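Local coordinates for subtilase cytotoxin, subunit B (Escherichia coli, PDB 3DWA), which assembles into the B pentamer of an AB5 toxin and probably binds host-cell glycans, including a non-human one, to deliver the toxic A subunit, at residues G4-M10 with P112-N117; Q72-I76 with L97-C103. All coordinates share one frame; numbering follows the deposited sequence.

Contact 1 (G4-M10 with P112-N117)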
loop_
_atom_site.group_PDB
_atom_site.type_symbol
_atom_site.label_atom_id
_atom_site.label_comp_id
_atom_site.label_asym_id
_atom_site.label_seq_id
_atom_site.Cartn_x
_atom_site.Cartn_y
_atom_site.Cartn_z
ATOM N N GLY C 4 -15.630 -20.575 -1.199
ATOM C CA GLY C 4 -16.049 -21.708 -0.390
ATOM C C GLY C 4 -16.962 -22.746 -1.028
ATOM O O GLY C 4 -17.527 -23.585 -0.309
ATOM N N ASP C 5 -17.153 -22.670 -2.340
ATOM C CA ASP C 5 -17.883 -23.718 -3.088
ATOM C C ASP C 5 -17.308 -25.115 -2.770
ATOM O O ASP C 5 -16.085 -25.267 -2.629
ATOM C CB ASP C 5 -17.778 -23.473 -4.611
ATOM C CG ASP C 5 -18.641 -22.276 -5.104
ATOM O OD1 ASP C 5 -19.555 -21.824 -4.366
ATOM O OD2 ASP C 5 -18.367 -21.757 -6.225
ATOM N N ALA C 6 -18.173 -26.132 -2.680
ATOM C CA ALA C 6 -17.728 -27.511 -2.480
ATOM C C ALA C 6 -17.155 -28.061 -3.792
ATOM O O ALA C 6 -17.861 -28.730 -4.569
ATOM C CB ALA C 6 -18.901 -28.400 -1.905
ATOM N N ARG C 7 -15.883 -27.738 -4.058
ATOM C CA ARG C 7 -15.214 -28.019 -5.340
ATOM C C ARG C 7 -13.741 -28.154 -5.043
ATOM O O ARG C 7 -13.324 -27.810 -3.962
ATOM C CB ARG C 7 -15.419 -26.869 -6.358
ATOM C CG ARG C 7 -16.816 -26.782 -6.979
ATOM C CD ARG C 7 -17.087 -25.404 -7.577
ATOM N NE ARG C 7 -16.159 -25.092 -8.683
ATOM C CZ ARG C 7 -16.239 -25.607 -9.909
ATOM N NH1 ARG C 7 -17.208 -26.469 -10.222
ATOM N NH2 ARG C 7 -15.348 -25.268 -10.839
ATOM N N ASP C 8 -12.955 -28.656 -5.991
ATOM C CA ASP C 8 -11.497 -28.650 -5.884
ATOM C C ASP C 8 -11.011 -27.172 -5.929
ATOM O O ASP C 8 -11.420 -26.418 -6.835
ATOM C CB ASP C 8 -10.843 -29.396 -7.065
ATOM C CG ASP C 8 -11.028 -30.926 -7.011
ATOM O OD1 ASP C 8 -11.268 -31.507 -5.906
ATOM O OD2 ASP C 8 -10.910 -31.539 -8.110
ATOM N N GLY C 9 -10.145 -26.737 -5.008
ATOM C CA GLY C 9 -9.564 -27.498 -3.909
ATOM C C GLY C 9 -8.950 -26.505 -2.928
ATOM O O GLY C 9 -9.028 -25.275 -3.111
HETATM N N MSE C 10 -8.295 -27.020 -1.910
HETATM C CA MSE C 10 -7.558 -26.163 -0.992
HETATM C C MSE C 10 -6.377 -26.957 -0.473
HETATM O O MSE C 10 -6.395 -28.177 -0.543
HETATM C CB MSE C 10 -8.455 -25.752 0.168
HETATM C CG MSE C 10 -9.032 -26.942 0.862
HETATM SE SE MSE C 10 -10.111 -26.323 2.296
HETATM C CE MSE C 10 -10.490 -27.980 3.247
ATOM N N PRO C 112 -14.072 -21.072 4.952
ATOM C CA PRO C 112 -14.792 -22.218 4.435
ATOM C C PRO C 112 -13.834 -23.335 3.964
ATOM O O PRO C 112 -12.668 -23.086 3.678
ATOM C CB PRO C 112 -15.544 -21.646 3.229
ATOM C CG PRO C 112 -14.601 -20.540 2.717
ATOM C CD PRO C 112 -14.025 -19.955 3.981
ATOM N N ASP C 113 -14.373 -24.546 3.877
ATOM C CA ASP C 113 -13.765 -25.676 3.188
ATOM C C ASP C 113 -14.102 -25.685 1.715
ATOM O O ASP C 113 -15.261 -26.039 1.347
ATOM C CB ASP C 113 -14.322 -27.003 3.740
ATOM C CG ASP C 113 -13.942 -27.261 5.168
ATOM O OD1 ASP C 113 -12.889 -26.793 5.638
ATOM O OD2 ASP C 113 -14.720 -27.976 5.830
ATOM N N ARG C 114 -13.103 -25.467 0.865
ATOM C CA ARG C 114 -13.270 -25.701 -0.564
ATOM C C ARG C 114 -12.866 -27.156 -0.864
ATOM O O ARG C 114 -11.692 -27.454 -1.093
ATOM C CB ARG C 114 -12.475 -24.683 -1.393
ATOM C CG ARG C 114 -12.655 -24.765 -2.896
ATOM C CD ARG C 114 -11.860 -23.670 -3.633
ATOM N NE ARG C 114 -12.104 -23.708 -5.083
ATOM C CZ ARG C 114 -13.169 -23.168 -5.678
ATOM N NH1 ARG C 114 -14.074 -22.523 -4.968
ATOM N NH2 ARG C 114 -13.326 -23.268 -6.989
ATOM N N LYS C 115 -13.854 -28.055 -0.852
ATOM C CA LYS C 115 -13.633 -29.485 -1.048
ATOM C C LYS C 115 -14.863 -30.132 -1.709
ATOM O O LYS C 115 -16.002 -29.823 -1.336
ATOM C CB LYS C 115 -13.362 -30.165 0.308
ATOM C CG LYS C 115 -12.636 -31.502 0.185
ATOM C CD LYS C 115 -12.802 -32.415 1.399
ATOM C CE LYS C 115 -11.974 -31.936 2.602
ATOM N NZ LYS C 115 -10.545 -31.525 2.285
ATOM N N LYS C 116 -14.628 -31.018 -2.675
ATOM C CA LYS C 116 -15.686 -31.869 -3.227
ATOM C C LYS C 116 -16.342 -32.640 -2.121
ATOM O O LYS C 116 -15.666 -33.176 -1.248
ATOM C CB LYS C 116 -15.142 -32.871 -4.245
ATOM C CG LYS C 116 -14.839 -32.268 -5.588
ATOM C CD LYS C 116 -15.131 -33.239 -6.691
ATOM C CE LYS C 116 -13.896 -33.845 -7.227
ATOM N NZ LYS C 116 -14.186 -34.441 -8.566
ATOM N N ASN C 117 -17.673 -32.682 -2.153
ATOM C CA ASN C 117 -18.417 -33.538 -1.236
ATOM C C ASN C 117 -18.073 -34.981 -1.524
ATOM O O ASN C 117 -17.586 -35.311 -2.597
ATOM C CB ASN C 117 -19.920 -33.296 -1.371
ATOM C CG ASN C 117 -20.341 -31.987 -0.744
ATOM O OD1 ASN C 117 -21.092 -31.187 -1.322
ATOM N ND2 ASN C 117 -19.818 -31.739 0.429
HETATM O O HOH W 1 -16.064 -21.886 -7.395
HETATM O O HOH W 2 -11.666 -31.411 -3.156
HETATM O O HOH W 3 -9.935 -29.584 -1.298
#

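Contact 2 (Q72-I76 with L97-C103)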
loop_
_atom_site.group_PDB
_atom_site.type_symbol
_atom_site.label_atom_id
_atom_site.label_comp_id
_atom_site.label_asym_id
_atom_site.label_seq_id
_atom_site.Cartn_x
_atom_site.Cartn_y
_atom_site.Cartn_z
ATOM N N GLN C 72 4.274 -17.547 7.843
ATOM C CA GLN C 72 3.107 -18.235 8.461
ATOM C C GLN C 72 2.538 -19.342 7.640
ATOM O O GLN C 72 2.458 -19.183 6.422
ATOM C CB GLN C 72 1.913 -17.286 8.446
ATOM C CG GLN C 72 1.752 -16.581 9.548
ATOM C CD GLN C 72 0.640 -15.539 9.340
ATOM O OE1 GLN C 72 0.899 -14.396 8.861
ATOM N NE2 GLN C 72 -0.577 -15.903 9.769
ATOM N N PRO C 73 2.035 -20.416 8.308
ATOM C CA PRO C 73 1.346 -21.465 7.577
ATOM C C PRO C 73 -0.090 -20.981 7.267
ATOM O O PRO C 73 -0.753 -20.482 8.159
ATOM C CB PRO C 73 1.335 -22.630 8.582
ATOM C CG PRO C 73 1.271 -21.925 9.956
ATOM C CD PRO C 73 2.151 -20.710 9.756
ATOM N N VAL C 74 -0.524 -21.122 6.018
ATOM C CA VAL C 74 -1.784 -20.555 5.505
ATOM C C VAL C 74 -2.511 -21.620 4.645
ATOM O O VAL C 74 -1.920 -22.647 4.274
ATOM C CB VAL C 74 -1.563 -19.215 4.711
ATOM C CG1 VAL C 74 -0.872 -18.178 5.636
ATOM C CG2 VAL C 74 -0.714 -19.455 3.429
ATOM N N ARG C 75 -3.793 -21.393 4.393
ATOM C CA ARG C 75 -4.566 -22.215 3.479
ATOM C C ARG C 75 -4.594 -21.475 2.173
ATOM O O ARG C 75 -4.890 -20.281 2.167
ATOM C CB ARG C 75 -5.995 -22.358 3.984
ATOM C CG ARG C 75 -6.956 -23.063 3.009
ATOM C CD ARG C 75 -8.232 -23.421 3.706
ATOM N NE ARG C 75 -8.072 -24.483 4.705
ATOM C CZ ARG C 75 -9.038 -24.845 5.570
ATOM N NH1 ARG C 75 -10.224 -24.229 5.555
ATOM N NH2 ARG C 75 -8.827 -25.812 6.460
ATOM N N ILE C 76 -4.271 -22.189 1.094
ATOM C CA ILE C 76 -4.394 -21.708 -0.269
ATOM C C ILE C 76 -5.644 -22.331 -0.851
ATOM O O ILE C 76 -5.786 -23.556 -0.836
ATOM C CB ILE C 76 -3.122 -22.066 -1.138
ATOM C CG1 ILE C 76 -2.035 -20.987 -0.971
ATOM C CG2 ILE C 76 -3.414 -22.003 -2.616
ATOM C CD1 ILE C 76 -1.451 -20.882 0.369
ATOM N N LEU C 97 -5.645 -18.812 -8.075
ATOM C CA LEU C 97 -5.738 -18.502 -6.647
ATOM C C LEU C 97 -7.070 -17.816 -6.375
ATOM O O LEU C 97 -7.412 -16.813 -7.018
ATOM C CB LEU C 97 -4.572 -17.564 -6.251
ATOM C CG LEU C 97 -4.431 -17.248 -4.755
ATOM C CD1 LEU C 97 -4.438 -18.508 -3.869
ATOM C CD2 LEU C 97 -3.213 -16.315 -4.477
ATOM N N VAL C 98 -7.824 -18.335 -5.422
ATOM C CA VAL C 98 -9.190 -17.872 -5.228
ATOM C C VAL C 98 -9.460 -17.472 -3.801
ATOM O O VAL C 98 -10.569 -17.042 -3.475
ATOM C CB VAL C 98 -10.291 -18.876 -5.839
ATOM C CG1 VAL C 98 -9.934 -19.243 -7.266
ATOM C CG2 VAL C 98 -10.516 -20.160 -4.982
ATOM N N GLY C 99 -8.438 -17.567 -2.954
ATOM C CA GLY C 99 -8.612 -17.249 -1.555
ATOM C C GLY C 99 -7.430 -17.637 -0.688
ATOM O O GLY C 99 -6.590 -18.431 -1.110
ATOM N N LEU C 100 -7.383 -17.103 0.533
ATOM C CA LEU C 100 -6.295 -17.407 1.509
ATOM C C LEU C 100 -6.856 -17.272 2.907
ATOM O O LEU C 100 -7.772 -16.455 3.132
ATOM C CB LEU C 100 -5.147 -16.377 1.367
ATOM C CG LEU C 100 -4.341 -16.284 0.062
ATOM C CD1 LEU C 100 -3.655 -14.928 -0.137
ATOM C CD2 LEU C 100 -3.295 -17.448 0.024
ATOM N N SER C 101 -6.293 -18.020 3.866
ATOM C CA SER C 101 -6.687 -17.935 5.251
ATOM C C SER C 101 -5.488 -18.202 6.163
ATOM O O SER C 101 -4.610 -18.984 5.818
ATOM C CB SER C 101 -7.697 -19.051 5.564
ATOM O OG SER C 101 -8.967 -18.744 5.023
ATOM N N THR C 102 -5.527 -17.641 7.363
ATOM C CA THR C 102 -4.611 -18.030 8.419
ATOM C C THR C 102 -4.998 -19.428 8.962
ATOM O O THR C 102 -6.145 -19.867 8.842
ATOM C CB THR C 102 -4.660 -16.999 9.535
ATOM O OG1 THR C 102 -5.995 -16.927 10.035
ATOM C CG2 THR C 102 -4.230 -15.611 8.983
ATOM N N CYS C 103 -4.035 -20.115 9.566
ATOM C CA CYS C 103 -4.271 -21.440 10.126
ATOM C C CYS C 103 -3.915 -21.470 11.583
ATOM O O CYS C 103 -2.977 -20.788 12.034
ATOM C CB CYS C 103 -3.419 -22.482 9.386
ATOM S SG CYS C 103 -3.867 -22.665 7.676
HETATM O O HOH W 4 -1.361 -18.649 9.933
#

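Contact 1 (G4-M10 with P112-N117)
Arg114 reaches from the C-terminal tail into segment 4-10, where the two ends of the chain of this OB-fold-like B subunit lie together, in loop up to Met10, where strand 10-12 begins. With CG anti to the backbone N (chi1 -176°) and the chain extended as far as NE, its guanidinium is carried past the carbonyls of Asp5, Arg7 and Gly9. Across the contact Arg114 NE gives a weak, bent bond to Asp8 O (3.3 Å, 132° at the hydrogen); its stronger acceptor is Tyr78 O, while NH1 is taken by Thr3 O. Arg114 NH2 donates to a water at 3.1 Å, which in turn donates to Asp5 OD2, itself also bonded to Trp2 N. Arg7 runs alongside, pointing the same way, its NE 3.8 Å from Arg114 NH2 with the guanidinium planes 67° apart. Both arginines form salt bridges to Glu79 OE2, so one carboxylate gathers the two guanidinium groups.

Waters also bridge the segments: one, backbone to backbone, donates to Arg114 O and accepts a weak bond from Met10 N; the other, on the Asp8 carboxylate, donates to OD1 and accepts from Lys116 N. Met10, a selenomethionine, lies against the tail, CG 3.3 Å from Arg114 O and SE 3.4 Å from Arg114 N. Beyond SE, the methyl Met10 CE ends 3.6 Å from Asp113 OD1 and 3.7 Å from Lys115 NZ.

Contact 2 (Q72-I76 with L97-C103)
A single water ties Gln72 and Pro73 to Cys103: it donates to Pro73 O at 2.6 Å and accepts from Gln72 NE2 and Cys103 N, three bonds that link the two segments beside the Arg75-Ser101 pair. Gln72 OE1 is hydrogen-bonded to Thr70 OG1. Further along, Arg75 and Ser101 form an antiparallel hydrogen-bonded pair. Arg75 N gives a fairly straight bond to Ser101 O (2.9 Å, 164°), and Ser101 N returns one to Arg75 O at 3.2 Å, in the carbonyl plane on a lone pair. On the face of Ile76 and Leu100 the contact is apolar. Ile76 CG1, anti to the carbonyl carbon (chi1 -86°), runs beside Leu100 and meets its CD2 at 3.9 Å, while the CG2 branch meets Leu97 CD1, the two side chains crossing at about a right angle. Cys103 SG, disulfide-bonded to Cys109, rests 3.5 Å from Arg75 N. Ser101 OG is held by Phe110 O and by His20 of a neighbouring subunit, and Leu100 and Ser101 pair with a strand of that subunit. Val98 and Gly99 stand together opposite Tyr77 as a classic beta bulge in an antiparallel sheet that continues between subunits, as in the pentameric OB-fold B subunits of AB5 toxins.

Contact 2 lies in the buried sheet, its centre about 8 Å from that of the chain, whereas contact 1 is partly buried, about 13 Å out, and joins the two loop-like ends. Regular backbone pairing and apolar side chains dominate contact 2; arginines, carboxylates and bridging waters dominate contact 1. Both draw on strand 73-79: residues 72-76 supply one side of contact 2, and Tyr78 and Glu79 receive Arg114 from contact 1. They meet mainly round Arg75, whose NE, hydrogen-bonded to Ser12 OG, lies 3.7 Å from Met10 SE and whose NH1 makes a weak hydrogen bond to Pro112 O. In sequence, the segments of contact 2 both fall between those of contact 1.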